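Local atomic coordinates of endoglucanase (Ganoderma lucidum, PDB entry 5D8Z), a protein that probably cleaves internal beta-1,4-glucosidic bonds in cellulose-type glucans, as a glycoside hydrolase family 5 enzyme. Residues A[256-259]-A[260-263]; A[297-300]-A[301-305]; A[91-95]-A[96-100]. All coordinates share one frame; numbering follows the deposited sequence.

Contact 1: A[256-259]-A[260-263]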
# COMPACT_ATOMS: atom_id res chain seq x y z
N ASN A 256 -15.64 -7.01 -13.69
CA ASN A 256 -14.48 -7.89 -13.91
C ASN A 256 -13.56 -8.10 -12.71
O ASN A 256 -12.70 -8.99 -12.75
CB ASN A 256 -13.67 -7.39 -15.10
CG ASN A 256 -14.47 -7.41 -16.40
OD1 ASN A 256 -15.67 -7.73 -16.41
ND2 ASN A 256 -13.80 -7.08 -17.50
N ALA A 257 -13.76 -7.32 -11.64
CA ALA A 257 -12.85 -7.35 -10.51
C ALA A 257 -13.52 -7.39 -9.14
O ALA A 257 -13.37 -8.37 -8.43
CB ALA A 257 -11.92 -6.17 -10.59
N TRP A 258 -14.26 -6.36 -8.76
CA TRP A 258 -14.75 -6.29 -7.39
C TRP A 258 -15.90 -7.23 -7.13
O TRP A 258 -16.02 -7.75 -6.02
CB TRP A 258 -15.16 -4.88 -6.99
CG TRP A 258 -14.13 -3.92 -7.26
CD1 TRP A 258 -14.17 -2.96 -8.18
CD2 TRP A 258 -12.85 -3.83 -6.62
NE1 TRP A 258 -13.01 -2.23 -8.17
CE2 TRP A 258 -12.17 -2.75 -7.22
CE3 TRP A 258 -12.21 -4.54 -5.61
CZ2 TRP A 258 -10.89 -2.38 -6.85
CZ3 TRP A 258 -10.94 -4.16 -5.23
CH2 TRP A 258 -10.29 -3.08 -5.85
N ALA A 259 -16.76 -7.46 -8.11
CA ALA A 259 -17.86 -8.43 -7.93
C ALA A 259 -17.31 -9.83 -7.72
O ALA A 259 -17.52 -10.38 -6.62
CB ALA A 259 -18.84 -8.41 -9.10
N PRO A 260 -16.58 -10.41 -8.72
CA PRO A 260 -16.05 -11.77 -8.53
C PRO A 260 -15.24 -11.85 -7.26
O PRO A 260 -15.32 -12.82 -6.50
CB PRO A 260 -15.13 -11.97 -9.75
CG PRO A 260 -15.66 -11.04 -10.77
CD PRO A 260 -16.08 -9.83 -9.98
N LEU A 261 -14.48 -10.81 -7.01
CA LEU A 261 -13.63 -10.87 -5.87
C LEU A 261 -14.42 -11.04 -4.57
O LEU A 261 -14.14 -11.94 -3.78
CB LEU A 261 -12.70 -9.67 -5.81
CG LEU A 261 -11.76 -9.78 -4.61
CD1 LEU A 261 -10.99 -11.09 -4.67
CD2 LEU A 261 -10.86 -8.59 -4.58
N ALA A 262 -15.43 -10.20 -4.37
CA ALA A 262 -16.28 -10.26 -3.17
C ALA A 262 -16.97 -11.61 -3.00
O ALA A 262 -17.06 -12.13 -1.88
CB ALA A 262 -17.32 -9.16 -3.19
N GLU A 263 -17.47 -12.17 -4.09
CA GLU A 263 -18.11 -13.48 -4.03
C GLU A 263 -17.12 -14.41 -3.42
O GLU A 263 -17.42 -15.02 -2.39
CB GLU A 263 -18.48 -14.00 -5.40
CG GLU A 263 -19.70 -13.35 -6.01
CD GLU A 263 -19.82 -13.68 -7.49
OE1 GLU A 263 -19.03 -14.54 -7.97
OE2 GLU A 263 -20.68 -13.07 -8.18

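Contact 2: A[297-300]-A[301-305]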
# COMPACT_ATOMS: atom_id res chain seq x y z
N ASN A 297 -18.08 0.48 -0.75
CA ASN A 297 -18.79 0.71 0.54
C ASN A 297 -19.92 -0.25 0.74
O ASN A 297 -20.14 -0.73 1.84
CB ASN A 297 -19.35 2.12 0.65
CG ASN A 297 -18.33 3.12 1.16
OD1 ASN A 297 -18.06 3.21 2.36
ND2 ASN A 297 -17.77 3.89 0.24
N ALA A 298 -20.67 -0.51 -0.33
CA ALA A 298 -21.75 -1.49 -0.28
C ALA A 298 -21.24 -2.86 0.20
O ALA A 298 -21.96 -3.56 0.90
CB ALA A 298 -22.40 -1.63 -1.65
N ASN A 299 -20.01 -3.22 -0.16
CA ASN A 299 -19.42 -4.47 0.29
C ASN A 299 -18.43 -4.35 1.40
O ASN A 299 -17.46 -5.09 1.45
CB ASN A 299 -18.77 -5.18 -0.88
CG ASN A 299 -19.79 -5.63 -1.90
OD1 ASN A 299 -20.10 -6.83 -1.98
ND2 ASN A 299 -20.35 -4.67 -2.65
N SER A 300 -18.69 -3.44 2.33
CA SER A 300 -17.84 -3.24 3.50
C SER A 300 -17.56 -4.49 4.35
O SER A 300 -16.65 -4.48 5.14
CB SER A 300 -18.43 -2.12 4.39
OG SER A 300 -19.62 -2.52 5.08
N ASP A 301 -18.36 -5.54 4.25
CA ASP A 301 -18.05 -6.80 4.96
C ASP A 301 -16.75 -7.47 4.43
O ASP A 301 -15.93 -7.92 5.21
CB ASP A 301 -19.26 -7.77 4.97
CG ASP A 301 -19.68 -8.25 3.57
OD1 ASP A 301 -19.58 -7.45 2.61
OD2 ASP A 301 -20.10 -9.43 3.43
N VAL A 302 -16.54 -7.47 3.12
CA VAL A 302 -15.38 -8.14 2.55
C VAL A 302 -14.21 -7.21 2.22
O VAL A 302 -13.04 -7.68 2.23
CB VAL A 302 -15.74 -8.95 1.30
CG1 VAL A 302 -16.60 -10.12 1.68
CG2 VAL A 302 -16.45 -8.10 0.27
N PHE A 303 -14.50 -5.94 1.93
CA PHE A 303 -13.46 -4.92 1.66
C PHE A 303 -13.25 -4.01 2.86
O PHE A 303 -14.19 -3.42 3.32
CB PHE A 303 -13.84 -4.08 0.46
CG PHE A 303 -14.10 -4.87 -0.80
CD1 PHE A 303 -15.26 -4.71 -1.52
CD2 PHE A 303 -13.16 -5.77 -1.28
CE1 PHE A 303 -15.50 -5.44 -2.67
CE2 PHE A 303 -13.39 -6.50 -2.44
CZ PHE A 303 -14.57 -6.34 -3.14
N LEU A 304 -12.04 -3.94 3.38
CA LEU A 304 -11.71 -3.04 4.49
C LEU A 304 -11.55 -1.55 4.09
O LEU A 304 -11.57 -0.65 4.96
CB LEU A 304 -10.41 -3.47 5.16
CG LEU A 304 -10.34 -4.64 6.13
CD1 LEU A 304 -9.21 -4.38 7.12
CD2 LEU A 304 -11.65 -4.83 6.88
N GLY A 305 -11.36 -1.28 2.79
CA GLY A 305 -11.08 0.09 2.35
C GLY A 305 -10.36 0.28 1.03
O GLY A 305 -9.95 -0.68 0.38

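Contact 3: A[91-95]-A[96-100]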
# COMPACT_ATOMS: atom_id res chain seq x y z
N GLY A 91 18.12 -7.33 7.43
CA GLY A 91 17.26 -6.58 8.32
C GLY A 91 18.03 -5.68 9.24
O GLY A 91 17.52 -5.32 10.28
N ASP A 92 19.24 -5.29 8.85
CA ASP A 92 20.04 -4.38 9.65
C ASP A 92 19.68 -2.97 9.27
O ASP A 92 20.17 -2.44 8.28
CB ASP A 92 21.52 -4.61 9.46
CG ASP A 92 22.17 -4.97 10.72
OD1 ASP A 92 22.28 -6.19 10.97
OD2 ASP A 92 22.48 -4.05 11.52
N ILE A 93 18.78 -2.40 10.06
CA ILE A 93 18.14 -1.11 9.77
C ILE A 93 19.15 -0.03 9.93
O ILE A 93 19.79 0.03 10.96
CB ILE A 93 16.98 -0.82 10.74
CG1 ILE A 93 15.80 -1.69 10.36
CG2 ILE A 93 16.59 0.65 10.68
CD1 ILE A 93 14.55 -1.44 11.14
N ASP A 94 19.27 0.83 8.93
CA ASP A 94 20.21 1.95 8.97
C ASP A 94 19.54 3.09 9.71
O ASP A 94 18.47 3.54 9.30
CB ASP A 94 20.56 2.33 7.56
CG ASP A 94 21.46 3.51 7.48
OD1 ASP A 94 22.65 3.32 7.17
OD2 ASP A 94 20.97 4.64 7.68
N GLU A 95 20.15 3.56 10.79
CA GLU A 95 19.48 4.46 11.74
C GLU A 95 19.15 5.85 11.20
O GLU A 95 18.05 6.39 11.48
CB GLU A 95 20.33 4.61 13.02
CG GLU A 95 20.55 3.29 13.76
CD GLU A 95 21.97 2.69 13.58
OE1 GLU A 95 22.59 2.38 14.63
OE2 GLU A 95 22.47 2.51 12.41
N ASP A 96 20.08 6.43 10.44
CA ASP A 96 19.87 7.76 9.88
C ASP A 96 18.72 7.75 8.89
O ASP A 96 17.86 8.63 8.94
CB ASP A 96 21.13 8.32 9.22
CG ASP A 96 22.32 8.39 10.18
OD1 ASP A 96 22.15 8.70 11.38
OD2 ASP A 96 23.45 8.10 9.72
N ASN A 97 18.69 6.75 8.01
CA ASN A 97 17.59 6.64 7.05
C ASN A 97 16.28 6.37 7.80
O ASN A 97 15.25 6.99 7.55
CB ASN A 97 17.87 5.53 6.03
CG ASN A 97 18.93 5.91 5.01
OD1 ASN A 97 19.74 6.80 5.23
ND2 ASN A 97 18.96 5.18 3.87
N TRP A 98 16.32 5.47 8.75
CA TRP A 98 15.13 5.14 9.50
C TRP A 98 14.60 6.33 10.28
O TRP A 98 13.38 6.50 10.43
CB TRP A 98 15.42 3.98 10.45
CG TRP A 98 14.21 3.60 11.20
CD1 TRP A 98 13.86 3.97 12.47
CD2 TRP A 98 13.13 2.82 10.70
NE1 TRP A 98 12.64 3.45 12.79
CE2 TRP A 98 12.17 2.73 11.72
CE3 TRP A 98 12.88 2.18 9.49
CZ2 TRP A 98 10.98 2.03 11.56
CZ3 TRP A 98 11.69 1.49 9.33
CH2 TRP A 98 10.75 1.43 10.36
N ALA A 99 15.48 7.16 10.79
CA ALA A 99 15.02 8.38 11.46
C ALA A 99 14.14 9.24 10.52
O ALA A 99 13.05 9.70 10.91
CB ALA A 99 16.20 9.17 11.92
N GLU A 100 14.59 9.40 9.28
CA GLU A 100 13.80 10.09 8.28
C GLU A 100 12.44 9.42 8.12
O GLU A 100 11.40 10.09 8.22
CB GLU A 100 14.55 10.16 6.95
CG GLU A 100 15.50 11.36 6.87
CD GLU A 100 16.53 11.32 5.73
OE1 GLU A 100 16.44 10.51 4.76
OE2 GLU A 100 17.45 12.16 5.80

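Contact 1: A[256-259]-A[260-263]
W258 and L261 meet one turn apart on helix 254-267, an outer helix of the TIM barrel. The contact is light: L261 CD2 lies 4.4 Å from W258 CE3 and approaches the indole obliquely. With chi1 at -178°, L261 CG points opposite the backbone N, and the branch reaches back along the helix to the tryptophan. P260 sits mid-helix and has no N-H to give to the preceding turn. The helix kinks there, just after a wider pi-type turn at 256-258. The P260 ring lies beside that turn, with CD 3.4 Å from A257 O. Regular bonding resumes at once. L261 N donates to A257 O at 3.0 Å, and A262 N donates to W258 O at 3.0 Å.

Further out, W258 lies against Y295 and Q296 of helix 283-298. L261 and A262 reach F303 of the last barrel strand. N256, P260 and E263 are on the exposed side. The E263 chain runs extended beyond CG, and its N donates to A259 O at 3.1 Å.

Contact 2: A[297-300]-A[301-305]
N299 O accepts two backbone N-H groups across the turn, from F303 and V302. F303 N lies 3.1 Å from N299 O, in the carbonyl plane, and its bond is nearly straight at 170°. V302 N lies 3.0 Å from N299 O but above that plane, with a more bent bond of 141°. N299 is the first residue to leave helix 283-298, so this one oxygen closes the turn behind the helix end.

The amide of N299 is held by partners on both its polar atoms. ND2 donates to Y295 O in the helix, and OD1 accepts from R266 NH2. R266, which lies outside the two segments, also forms a salt bridge from NH2 to D301 OD1. The arginine would probably offset the negative charge of D301 beside N299 O, 3.4 Å from D301 OD1.

The F303 ring is packed by three neighbours. V302 CG2 sits over the centre of one face, 3.9 Å above the plane. V302 chi1 of -68° puts CG1 beside the backbone N and leaves CG2 between the backbone N and the carbonyl carbon, facing the ring. N299 CB approaches the ring obliquely, 3.6 Å from F303 CD1. W258 of helix 254-267 meets the ring edge-to-face. Replacing F303 with an alanine is likely to leave V302 CG2 and the W258 ring without their aromatic partner and to open a gap under the turn.

The whole is the alpha-beta loop of a beta-alpha-beta unit in a TIM barrel. It leads from helix 283-298 into strand 303-312, the eighth strand, at the barrel end opposite the one where such folds carry their active sites.

Contact 3: A[91-95]-A[96-100]
D94 and W98 begin the regular bonding of helix 95-110: W98 N donates to D94 O at 2.9 Å, and A99 N donates to E95 O at 2.8 Å. D94 is the N-cap. Its OD2 accepts from N97 N at 3.1 Å in an almost straight bond of 172°. A chi1 of 177° carries the D94 carboxylate forward over the first turn. The side chain thereby supplies an acceptor to an N-H that has no earlier helical turn to pair with. E95 and D96 add two more acidic groups here. The helix N terminus would probably favour their negative charge. D94 OD2 and D96 OD2 are 4.7 Å apart, near enough that the two would probably repel each other weakly.

The N97 amide has its own partner: ND2 donates to F83 O of helix 81-85. N97 CB lies 3.6 Å from D94 OD2, beside the capping oxygen.

I93 is the residue before the cap, and it packs on W98 five positions on. The two side chains cross at a slant. I93 CG2 touches W98 CB at 3.5 Å, and I93 CD1 lies over one face of the indole. I93 also rests on I84, and the backbone of D94 bonds to that residue too. W98 itself reaches beyond the helix to Y151, and to K150 in a cation-pi contact.

This pairing of an apolar residue before the N-cap with one on the first turn is a hydrophobic staple. Together with the aspartate cap it forms the N-terminal start of helix 95-110, an outer helix of the TIM barrel.

Overall arrangement
From the N terminus, contact 3 comes first. It ends the loop after helix 81-85 and starts helix 95-110, which leads to strand 114-119. Contact 1 follows within helix 254-267, between strands 230-235 and 272-277. Contact 2 closes the turn from helix 283-298 into strand 303-312, the last of the barrel. The three are in series; none nests or crosses. Contacts 1 and 2 have centres about 12 Å apart and touch: A262 CB packs 3.7 Å from V302 CG2, joining the helix of one beta-alpha-beta unit to the turn of the next. Contact 3 lies across the barrel, its centre about 39 Å from that of contact 1.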